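Local structure of SVP1-like protein 2 (Kluyveromyces lactis, 4V16) at residues Ile116-Phe121 with Asn126-Asp131; Leu145-Glu150 with Gln155-Arg160; Cys271-Lys276 with Asp305-Asn310. The protein probably binds phosphoinositides through a WD-repeat beta-propeller of the PROPPIN family, so associating with membranes. All blocks are in the same frame, centred on the assembly; numbering follows the deposited sequence.

Contact 1 (Ile116-Phe121 with Asn126-Asp131); sequences ISIFKF and NKITED
Phe119 and Lys127 lie side by side, pointing the same way, and the aliphatic part of the lysine follows the ring: CG of Lys127 is 3.5 Å from CE2 of Phe119. A bend at chi3 of Lys127 (78°) then turns NZ to Asp131, where it forms a salt bridge with OD1 at 2.7 Å. OD2 of Asp131, which Lys127 NZ also reaches weakly, accepts a hydrogen bond from OG of Ser117 at 3.1 Å, arriving well above the carboxylate plane; the same hydroxyl also pairs with Gln112. A lysine in place of Asp131 would probably leave the Lys127 ammonium facing a like charge and deprive Ser117 of this acceptor. Strand 115-120 is the third strand of a propeller blade, and 126-131 belongs to the loop leading to its outermost strand, 132-133. A single bridge, Phe119 with Lys127, joins the backbones, flanked by Ile128 N to Ile118 O (3.0 Å, 170° at the hydrogen) and Lys120 N to Asn126 O (2.8 Å). The buried side is round Ile118, whose CD1 meets CG2 of Thr129 at 3.9 Å while Val169 touches both residues. Toward solvent the fit slackens: exposed Ile128 lays CD1 against CA and CB of Lys120, Asn126 OD1 stays 3.9 Å from Lys120 CB, and the extended lysine leads away to bond through NZ to the carbonyl of Asn123.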
loop_
_atom_site.group_PDB
_atom_site.type_symbol
_atom_site.label_atom_id
_atom_site.label_comp_id
_atom_site.label_asym_id
_atom_site.label_seq_id
_atom_site.Cartn_x
_atom_site.Cartn_y
_atom_site.Cartn_z
ATOM N N ILE A 116 0.629 -15.691 6.941
ATOM C CA ILE A 116 -0.477 -14.736 6.918
ATOM C C ILE A 116 -1.591 -15.204 7.853
ATOM O O ILE A 116 -2.147 -16.287 7.664
ATOM C CB ILE A 116 -1.054 -14.556 5.497
ATOM C CG1 ILE A 116 0.010 -13.990 4.554
ATOM C CG2 ILE A 116 -2.279 -13.634 5.526
ATOM C CD1 ILE A 116 -0.406 -13.966 3.094
ATOM N N SER A 117 -1.917 -14.383 8.849
ATOM C CA SER A 117 -2.990 -14.690 9.792
ATOM C C SER A 117 -4.218 -13.833 9.506
ATOM O O SER A 117 -4.093 -12.672 9.117
ATOM C CB SER A 117 -2.524 -14.468 11.232
ATOM O OG SER A 117 -1.363 -15.227 11.512
ATOM N N ILE A 118 -5.399 -14.411 9.708
ATOM C CA ILE A 118 -6.656 -13.726 9.433
ATOM C C ILE A 118 -7.591 -13.798 10.641
ATOM O O ILE A 118 -8.162 -14.852 10.934
ATOM C CB ILE A 118 -7.360 -14.328 8.198
ATOM C CG1 ILE A 118 -6.442 -14.233 6.974
ATOM C CG2 ILE A 118 -8.687 -13.614 7.933
ATOM C CD1 ILE A 118 -6.979 -14.926 5.731
ATOM N N PHE A 119 -7.740 -12.670 11.331
ATOM C CA PHE A 119 -8.636 -12.571 12.479
ATOM C C PHE A 119 -9.948 -11.899 12.079
ATOM O O PHE A 119 -10.043 -11.290 11.014
ATOM C CB PHE A 119 -7.982 -11.781 13.616
ATOM C CG PHE A 119 -6.630 -12.298 14.018
ATOM C CD1 PHE A 119 -5.495 -11.938 13.307
ATOM C CD2 PHE A 119 -6.489 -13.133 15.114
ATOM C CE1 PHE A 119 -4.248 -12.408 13.676
ATOM C CE2 PHE A 119 -5.243 -13.605 15.489
ATOM C CZ PHE A 119 -4.123 -13.243 14.767
ATOM N N LYS A 120 -10.953 -12.011 12.943
ATOM C CA LYS A 120 -12.236 -11.347 12.736
ATOM C C LYS A 120 -12.177 -9.914 13.251
ATOM O O LYS A 120 -11.560 -9.647 14.284
ATOM C CB LYS A 120 -13.356 -12.116 13.445
ATOM C CG LYS A 120 -14.732 -11.464 13.360
ATOM C CD LYS A 120 -15.713 -12.133 14.305
ATOM C CE LYS A 120 -17.083 -11.475 14.245
ATOM N NZ LYS A 120 -18.048 -12.086 15.204
ATOM N N PHE A 121 -12.816 -8.994 12.533
ATOM C CA PHE A 121 -12.932 -7.619 13.004
ATOM C C PHE A 121 -14.230 -7.459 13.787
ATOM O O PHE A 121 -15.304 -7.282 13.211
ATOM C CB PHE A 121 -12.879 -6.625 11.846
ATOM C CG PHE A 121 -12.672 -5.209 12.290
ATOM C CD1 PHE A 121 -11.394 -4.714 12.478
ATOM C CD2 PHE A 121 -13.752 -4.380 12.542
ATOM C CE1 PHE A 121 -11.194 -3.414 12.896
ATOM C CE2 PHE A 121 -13.559 -3.077 12.961
ATOM C CZ PHE A 121 -12.279 -2.595 13.140
ATOM N N ASN A 126 -11.325 -13.405 16.904
ATOM C CA ASN A 126 -10.623 -14.683 16.814
ATOM C C ASN A 126 -10.137 -14.992 15.401
ATOM O O ASN A 126 -10.537 -14.334 14.440
ATOM C CB ASN A 126 -11.536 -15.814 17.290
ATOM C CG ASN A 126 -12.715 -16.043 16.359
ATOM O OD1 ASN A 126 -13.407 -15.103 15.964
ATOM N ND2 ASN A 126 -12.941 -17.299 15.994
ATOM N N LYS A 127 -9.282 -16.005 15.281
ATOM C CA LYS A 127 -8.803 -16.455 13.977
ATOM C C LYS A 127 -9.924 -17.177 13.241
ATOM O O LYS A 127 -10.637 -17.993 13.826
ATOM C CB LYS A 127 -7.588 -17.374 14.122
ATOM C CG LYS A 127 -6.563 -16.879 15.122
ATOM C CD LYS A 127 -5.246 -17.636 15.024
ATOM C CE LYS A 127 -4.413 -17.167 13.842
ATOM N NZ LYS A 127 -2.999 -17.632 13.938
ATOM N N ILE A 128 -10.070 -16.875 11.956
ATOM C CA ILE A 128 -11.167 -17.404 11.156
ATOM C C ILE A 128 -10.740 -18.638 10.367
ATOM O O ILE A 128 -11.566 -19.484 10.023
ATOM C CB ILE A 128 -11.699 -16.335 10.183
ATOM C CG1 ILE A 128 -12.162 -15.107 10.971
ATOM C CG2 ILE A 128 -12.845 -16.891 9.334
ATOM C CD1 ILE A 128 -12.573 -13.949 10.105
ATOM N N THR A 129 -9.446 -18.737 10.089
ATOM C CA THR A 129 -8.921 -19.830 9.286
ATOM C C THR A 129 -7.547 -20.261 9.775
ATOM O O THR A 129 -6.922 -19.573 10.583
ATOM C CB THR A 129 -8.816 -19.430 7.807
ATOM O OG1 THR A 129 -8.270 -20.518 7.051
ATOM C CG2 THR A 129 -7.923 -18.201 7.656
ATOM N N GLU A 130 -7.085 -21.405 9.281
ATOM C CA GLU A 130 -5.732 -21.855 9.561
ATOM C C GLU A 130 -4.750 -20.916 8.873
ATOM O O GLU A 130 -5.017 -20.411 7.781
ATOM C CB GLU A 130 -5.529 -23.288 9.095
ATOM N N ASP A 131 -3.616 -20.684 9.522
ATOM C CA ASP A 131 -2.610 -19.759 9.018
ATOM C C ASP A 131 -2.056 -20.173 7.654
ATOM O O ASP A 131 -1.775 -21.348 7.414
ATOM C CB ASP A 131 -1.473 -19.645 10.031
ATOM C CG ASP A 131 -1.761 -18.626 11.123
ATOM O OD1 ASP A 131 -2.932 -18.205 11.261
ATOM O OD2 ASP A 131 -0.819 -18.256 11.856
#

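Contact 2 (Leu145-Glu150 with Gln155-Arg160)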
loop_
_atom_site.group_PDB
_atom_site.type_symbol
_atom_site.label_atom_id
_atom_site.label_comp_id
_atom_site.label_asym_id
_atom_site.label_seq_id
_atom_site.Cartn_x
_atom_site.Cartn_y
_atom_site.Cartn_z
ATOM N N LEU A 145 -7.889 -11.316 -1.093
ATOM C CA LEU A 145 -6.528 -11.569 -0.626
ATOM C C LEU A 145 -5.623 -12.033 -1.760
ATOM O O LEU A 145 -5.982 -12.920 -2.535
ATOM C CB LEU A 145 -6.535 -12.617 0.492
ATOM C CG LEU A 145 -5.174 -13.051 1.050
ATOM C CD1 LEU A 145 -4.449 -11.880 1.698
ATOM C CD2 LEU A 145 -5.350 -14.191 2.042
ATOM N N VAL A 146 -4.443 -11.423 -1.842
ATOM C CA VAL A 146 -3.422 -11.825 -2.801
ATOM C C VAL A 146 -2.110 -12.064 -2.065
ATOM O O VAL A 146 -1.695 -11.248 -1.244
ATOM C CB VAL A 146 -3.216 -10.761 -3.899
ATOM C CG1 VAL A 146 -2.134 -11.201 -4.881
ATOM C CG2 VAL A 146 -4.523 -10.498 -4.634
ATOM N N TYR A 147 -1.468 -13.191 -2.353
ATOM C CA TYR A 147 -0.180 -13.510 -1.751
ATOM C C TYR A 147 0.634 -14.396 -2.686
ATOM O O TYR A 147 0.079 -15.074 -3.554
ATOM C CB TYR A 147 -0.371 -14.195 -0.391
ATOM C CG TYR A 147 -1.065 -15.541 -0.454
ATOM C CD1 TYR A 147 -2.448 -15.637 -0.380
ATOM C CD2 TYR A 147 -0.334 -16.717 -0.578
ATOM C CE1 TYR A 147 -3.086 -16.865 -0.435
ATOM C CE2 TYR A 147 -0.964 -17.949 -0.633
ATOM C CZ TYR A 147 -2.338 -18.017 -0.561
ATOM O OH TYR A 147 -2.967 -19.240 -0.616
ATOM N N SER A 148 1.952 -14.378 -2.511
ATOM C CA SER A 148 2.849 -15.183 -3.332
ATOM C C SER A 148 3.024 -16.580 -2.739
ATOM O O SER A 148 3.058 -16.745 -1.519
ATOM C CB SER A 148 4.209 -14.492 -3.471
ATOM O OG SER A 148 4.768 -14.195 -2.202
ATOM N N ASN A 149 3.123 -17.581 -3.609
ATOM C CA ASN A 149 3.360 -18.955 -3.180
ATOM C C ASN A 149 4.670 -19.053 -2.405
ATOM O O ASN A 149 5.627 -18.345 -2.714
ATOM C CB ASN A 149 3.380 -19.890 -4.387
ATOM C CG ASN A 149 3.596 -21.335 -4.001
ATOM O OD1 ASN A 149 4.731 -21.791 -3.864
ATOM N ND2 ASN A 149 2.503 -22.069 -3.826
ATOM N N GLU A 150 4.717 -19.925 -1.401
ATOM C CA GLU A 150 5.846 -19.939 -0.474
ATOM C C GLU A 150 7.121 -20.525 -1.084
ATOM O O GLU A 150 8.214 -20.308 -0.555
ATOM C CB GLU A 150 5.485 -20.708 0.802
ATOM C CG GLU A 150 5.199 -22.187 0.601
ATOM C CD GLU A 150 5.229 -22.976 1.903
ATOM O OE1 GLU A 150 6.036 -22.635 2.797
ATOM O OE2 GLU A 150 4.452 -23.948 2.027
ATOM N N GLN A 155 4.794 -17.013 -8.567
ATOM C CA GLN A 155 3.353 -17.246 -8.609
ATOM C C GLN A 155 2.622 -16.477 -7.517
ATOM O O GLN A 155 3.205 -16.162 -6.478
ATOM C CB GLN A 155 3.049 -18.735 -8.462
ATOM C CG GLN A 155 3.623 -19.604 -9.566
ATOM C CD GLN A 155 3.364 -21.079 -9.333
ATOM O OE1 GLN A 155 2.686 -21.462 -8.378
ATOM N NE2 GLN A 155 3.907 -21.918 -10.207
ATOM N N ILE A 156 1.345 -16.187 -7.754
ATOM C CA ILE A 156 0.498 -15.548 -6.749
ATOM C C ILE A 156 -0.876 -16.216 -6.669
ATOM O O ILE A 156 -1.458 -16.595 -7.687
ATOM C CB ILE A 156 0.309 -14.037 -7.032
ATOM C CG1 ILE A 156 -0.232 -13.802 -8.447
ATOM C CG2 ILE A 156 1.624 -13.296 -6.847
ATOM C CD1 ILE A 156 -0.765 -12.407 -8.663
ATOM N N HIS A 157 -1.377 -16.365 -5.446
ATOM C CA HIS A 157 -2.724 -16.869 -5.217
ATOM C C HIS A 157 -3.686 -15.696 -5.068
ATOM O O HIS A 157 -3.381 -14.726 -4.375
ATOM C CB HIS A 157 -2.774 -17.748 -3.965
ATOM C CG HIS A 157 -1.895 -18.958 -4.037
ATOM N ND1 HIS A 157 -2.376 -20.209 -4.357
ATOM C CD2 HIS A 157 -0.567 -19.108 -3.824
ATOM C CE1 HIS A 157 -1.382 -21.078 -4.340
ATOM N NE2 HIS A 157 -0.272 -20.435 -4.020
ATOM N N VAL A 158 -4.840 -15.787 -5.723
ATOM C CA VAL A 158 -5.884 -14.772 -5.608
ATOM C C VAL A 158 -7.163 -15.418 -5.088
ATOM O O VAL A 158 -7.785 -16.225 -5.782
ATOM C CB VAL A 158 -6.160 -14.085 -6.957
ATOM C CG1 VAL A 158 -7.219 -13.000 -6.802
ATOM C CG2 VAL A 158 -4.874 -13.498 -7.523
ATOM N N THR A 159 -7.548 -15.053 -3.867
ATOM C CA THR A 159 -8.687 -15.673 -3.194
ATOM C C THR A 159 -9.615 -14.644 -2.561
ATOM O O THR A 159 -9.177 -13.584 -2.115
ATOM C CB THR A 159 -8.222 -16.648 -2.097
ATOM O OG1 THR A 159 -7.059 -16.120 -1.446
ATOM C CG2 THR A 159 -7.889 -18.005 -2.693
ATOM N N ARG A 160 -10.902 -14.981 -2.525
ATOM C CA ARG A 160 -11.924 -14.139 -1.915
ATOM C C ARG A 160 -12.290 -14.684 -0.538
ATOM O O ARG A 160 -12.649 -15.853 -0.405
ATOM C CB ARG A 160 -13.165 -14.080 -2.806
ATOM C CG ARG A 160 -14.269 -13.144 -2.316
ATOM C CD ARG A 160 -14.151 -11.754 -2.924
ATOM N NE ARG A 160 -14.199 -11.788 -4.383
ATOM C CZ ARG A 160 -14.186 -10.711 -5.163
ATOM N NH1 ARG A 160 -14.131 -9.497 -4.628
ATOM N NH2 ARG A 160 -14.228 -10.846 -6.481
#
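His157, which buries more surface here than any other residue, meets Tyr147 at one face and Asn149 at its edge. Its CB sits over one face of the Tyr147 ring, 3.7 Å from the centroid and 23° off the normal, a CH-pi contact. The imidazole continues past the phenol: the near-parallel planes (15°) are so displaced, with centroids 4.8 Å apart, that little of one ring covers the other, and Tyr147 OH lies over the rim of the imidazole. Tyr147 gets there because its CG stands between backbone N and carbonyl carbon (chi1 64°). ND2 of Asn149 donates to NE2 of His157 (3.2 Å), with each atom lying in or near the plane of the other's group, which should restrict the ring's rotation. The amide oxygen of Asn149 accepts hydrogen bonds from the backbone N of Phe151, an Asx-turn bond, and of Asn152. Underneath, Tyr147 and His157 are an antiparallel hydrogen-bonded pair of the hairpin. Val146 packs on Val158 and Ile156 on the other face. Strands 144-148 and 155-160 are the middle pair of their blade, between 138-141 and 173-176, while Tyr147 and Leu145 rest on strand 115-120 of the preceding blade.

Contact 3 (Cys271-Lys276 with Asp305-Asn310); sequences CNFKLK and DTFKLN
Phe307 and Leu309 of one propeller blade meet Phe273, Leu275 and Cys271 of the blade before it. The packing is between blades, not within a sheet: even the nearest CA pairs are far apart, Cys271 and Leu309 at 8.5 Å, and the two segments share only side-chain contacts. Residues 271-274 form a loosely hydrogen-bonded edge strand of their sheet, reached in this construct through the engineered Gly-Ser linker that replaces loop 6CD; strand 303-312 is the third strand of the next sheet. Asp305 opens the second segment pointing toward the first, but its carboxylate is engaged by Arg325 and Trp298; Arg325 also makes a weak hydrogen bond to the carbonyl of Lys276, linking the two segments indirectly. Phe307, with the most surface covered, follows. Its ring drives an edge onto the face of Phe273 in a T-shaped stack, with centroids 5.2 Å apart and planes at 80°, and CE2 is the atom that does the touching, 3.6 Å from Phe273 CE1. The rings are brought together from differently turned side chains, CG of Phe273 lying opposite its own backbone N (chi1 -170°) and CG of Phe307 opposite its carbonyl carbon. Beside this stack, CZ of Phe307 receives the methyl CD2 of Leu275 at 3.4 Å, and Ile296 of its own blade also touches the ring. Two residues on, Lys238 touches Leu309, and the end of the leucine side chain approaches the first segment, CD1 of Leu309 lying 3.3 Å from SG of Cys271.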
loop_
_atom_site.group_PDB
_atom_site.type_symbol
_atom_site.label_atom_id
_atom_site.label_comp_id
_atom_site.label_asym_id
_atom_site.label_seq_id
_atom_site.Cartn_x
_atom_site.Cartn_y
_atom_site.Cartn_z
ATOM N N CYS A 271 3.605 9.356 -18.870
ATOM C CA CYS A 271 4.259 10.439 -18.137
ATOM C C CYS A 271 5.572 9.991 -17.520
ATOM O O CYS A 271 5.784 8.803 -17.272
ATOM C CB CYS A 271 3.355 10.966 -17.024
ATOM S SG CYS A 271 2.016 12.009 -17.572
ATOM N N ASN A 272 6.443 10.959 -17.268
ATOM C CA ASN A 272 7.658 10.733 -16.503
ATOM C C ASN A 272 7.992 11.981 -15.707
ATOM O O ASN A 272 7.673 13.094 -16.126
ATOM C CB ASN A 272 8.822 10.362 -17.419
ATOM C CG ASN A 272 8.617 9.032 -18.109
ATOM O OD1 ASN A 272 8.650 7.982 -17.470
ATOM N ND2 ASN A 272 8.404 9.068 -19.420
ATOM N N PHE A 273 8.623 11.797 -14.555
ATOM C CA PHE A 273 9.045 12.932 -13.749
ATOM C C PHE A 273 10.172 12.547 -12.801
ATOM O O PHE A 273 9.988 11.724 -11.904
ATOM C CB PHE A 273 7.865 13.496 -12.957
ATOM C CG PHE A 273 8.158 14.810 -12.292
ATOM C CD1 PHE A 273 8.768 14.854 -11.047
ATOM C CD2 PHE A 273 7.830 16.002 -12.914
ATOM C CE1 PHE A 273 9.042 16.063 -10.436
ATOM C CE2 PHE A 273 8.101 17.214 -12.307
ATOM C CZ PHE A 273 8.707 17.244 -11.067
ATOM N N LYS A 274 11.339 13.148 -13.012
ATOM C CA LYS A 274 12.469 12.962 -12.111
ATOM C C LYS A 274 12.164 13.603 -10.765
ATOM O O LYS A 274 12.175 14.827 -10.635
ATOM C CB LYS A 274 13.743 13.559 -12.711
ATOM C CG LYS A 274 14.224 12.842 -13.962
ATOM C CD LYS A 274 15.293 13.638 -14.690
ATOM C CE LYS A 274 15.870 12.851 -15.858
ATOM N NZ LYS A 274 14.830 12.469 -16.854
ATOM N N LEU A 275 11.882 12.771 -9.767
ATOM C CA LEU A 275 11.524 13.257 -8.440
ATOM C C LEU A 275 12.701 13.955 -7.770
ATOM O O LEU A 275 13.859 13.655 -8.059
ATOM C CB LEU A 275 11.034 12.100 -7.566
ATOM C CG LEU A 275 9.752 11.411 -8.036
ATOM C CD1 LEU A 275 9.506 10.139 -7.239
ATOM C CD2 LEU A 275 8.564 12.354 -7.923
ATOM N N LYS A 276 12.392 14.891 -6.879
ATOM C CA LYS A 276 13.414 15.604 -6.123
ATOM C C LYS A 276 13.743 14.851 -4.838
ATOM O O LYS A 276 12.985 14.904 -3.867
ATOM C CB LYS A 276 12.948 17.024 -5.801
ATOM C CG LYS A 276 12.458 17.797 -7.013
ATOM C CD LYS A 276 12.313 19.278 -6.707
ATOM C CE LYS A 276 11.823 20.048 -7.920
ATOM N NZ LYS A 276 11.923 21.521 -7.727
ATOM N N ASP A 305 4.869 15.755 -1.555
ATOM C CA ASP A 305 4.852 16.406 -2.863
ATOM C C ASP A 305 3.501 16.230 -3.547
ATOM O O ASP A 305 3.055 15.106 -3.755
ATOM C CB ASP A 305 5.956 15.837 -3.762
ATOM C CG ASP A 305 7.350 16.201 -3.288
ATOM O OD1 ASP A 305 7.523 17.306 -2.736
ATOM O OD2 ASP A 305 8.275 15.382 -3.472
ATOM N N THR A 306 2.862 17.341 -3.902
ATOM C CA THR A 306 1.584 17.306 -4.609
ATOM C C THR A 306 1.794 17.464 -6.113
ATOM O O THR A 306 2.414 18.430 -6.560
ATOM C CB THR A 306 0.636 18.414 -4.117
ATOM O OG1 THR A 306 0.486 18.322 -2.694
ATOM C CG2 THR A 306 -0.730 18.291 -4.782
ATOM N N PHE A 307 1.267 16.516 -6.885
ATOM C CA PHE A 307 1.416 16.521 -8.340
ATOM C C PHE A 307 0.084 16.739 -9.050
ATOM O O PHE A 307 -0.966 16.318 -8.561
ATOM C CB PHE A 307 2.030 15.204 -8.820
ATOM C CG PHE A 307 3.483 15.050 -8.481
ATOM C CD1 PHE A 307 3.872 14.475 -7.283
ATOM C CD2 PHE A 307 4.463 15.472 -9.366
ATOM C CE1 PHE A 307 5.208 14.329 -6.970
ATOM C CE2 PHE A 307 5.804 15.328 -9.061
ATOM C CZ PHE A 307 6.177 14.755 -7.860
ATOM N N LYS A 308 0.138 17.401 -10.204
ATOM C CA LYS A 308 -1.013 17.501 -11.098
ATOM C C LYS A 308 -0.724 16.749 -12.393
ATOM O O LYS A 308 0.333 16.924 -12.999
ATOM C CB LYS A 308 -1.354 18.963 -11.400
ATOM C CG LYS A 308 -2.573 19.154 -12.308
ATOM C CD LYS A 308 -3.868 18.723 -11.623
ATOM C CE LYS A 308 -5.040 18.677 -12.594
ATOM N NZ LYS A 308 -5.372 20.015 -13.157
ATOM N N LEU A 309 -1.668 15.911 -12.807
ATOM C CA LEU A 309 -1.539 15.161 -14.050
ATOM C C LEU A 309 -2.275 15.890 -15.168
ATOM O O LEU A 309 -3.494 15.776 -15.294
ATOM C CB LEU A 309 -2.083 13.740 -13.877
ATOM C CG LEU A 309 -1.975 12.806 -15.084
ATOM C CD1 LEU A 309 -0.534 12.662 -15.549
ATOM C CD2 LEU A 309 -2.558 11.444 -14.745
ATOM N N ASN A 310 -1.527 16.639 -15.972
ATOM C CA ASN A 310 -2.110 17.468 -17.023
ATOM C C ASN A 310 -2.269 16.722 -18.343
ATOM O O ASN A 310 -1.559 15.753 -18.606
ATOM C CB ASN A 310 -1.254 18.716 -17.242
ATOM C CG ASN A 310 -1.396 19.726 -16.121
ATOM O OD1 ASN A 310 -2.499 19.987 -15.639
ATOM N ND2 ASN A 310 -0.275 20.300 -15.698
#

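How the contacts relate
Contacts 1 and 2 occupy consecutive blades and touch directly, CD1 of Ile116 lying 3.5 Å from CB of Tyr147; contact 3 is on the opposite side of the chain's centre, its own centre about 40 Å from that of contact 1 and about 32 Å from that of contact 2. Contacts 1 and 2 each join pieces of a single blade, contact 3 two blades. Their chemistry follows: the regular hairpin of contact 2 is buried and rests on a full backbone ladder, contact 1 is partly exposed and supplements one bridge with charged and polar side chains, and buried contact 3 relies on apolar and aromatic packing between sheets.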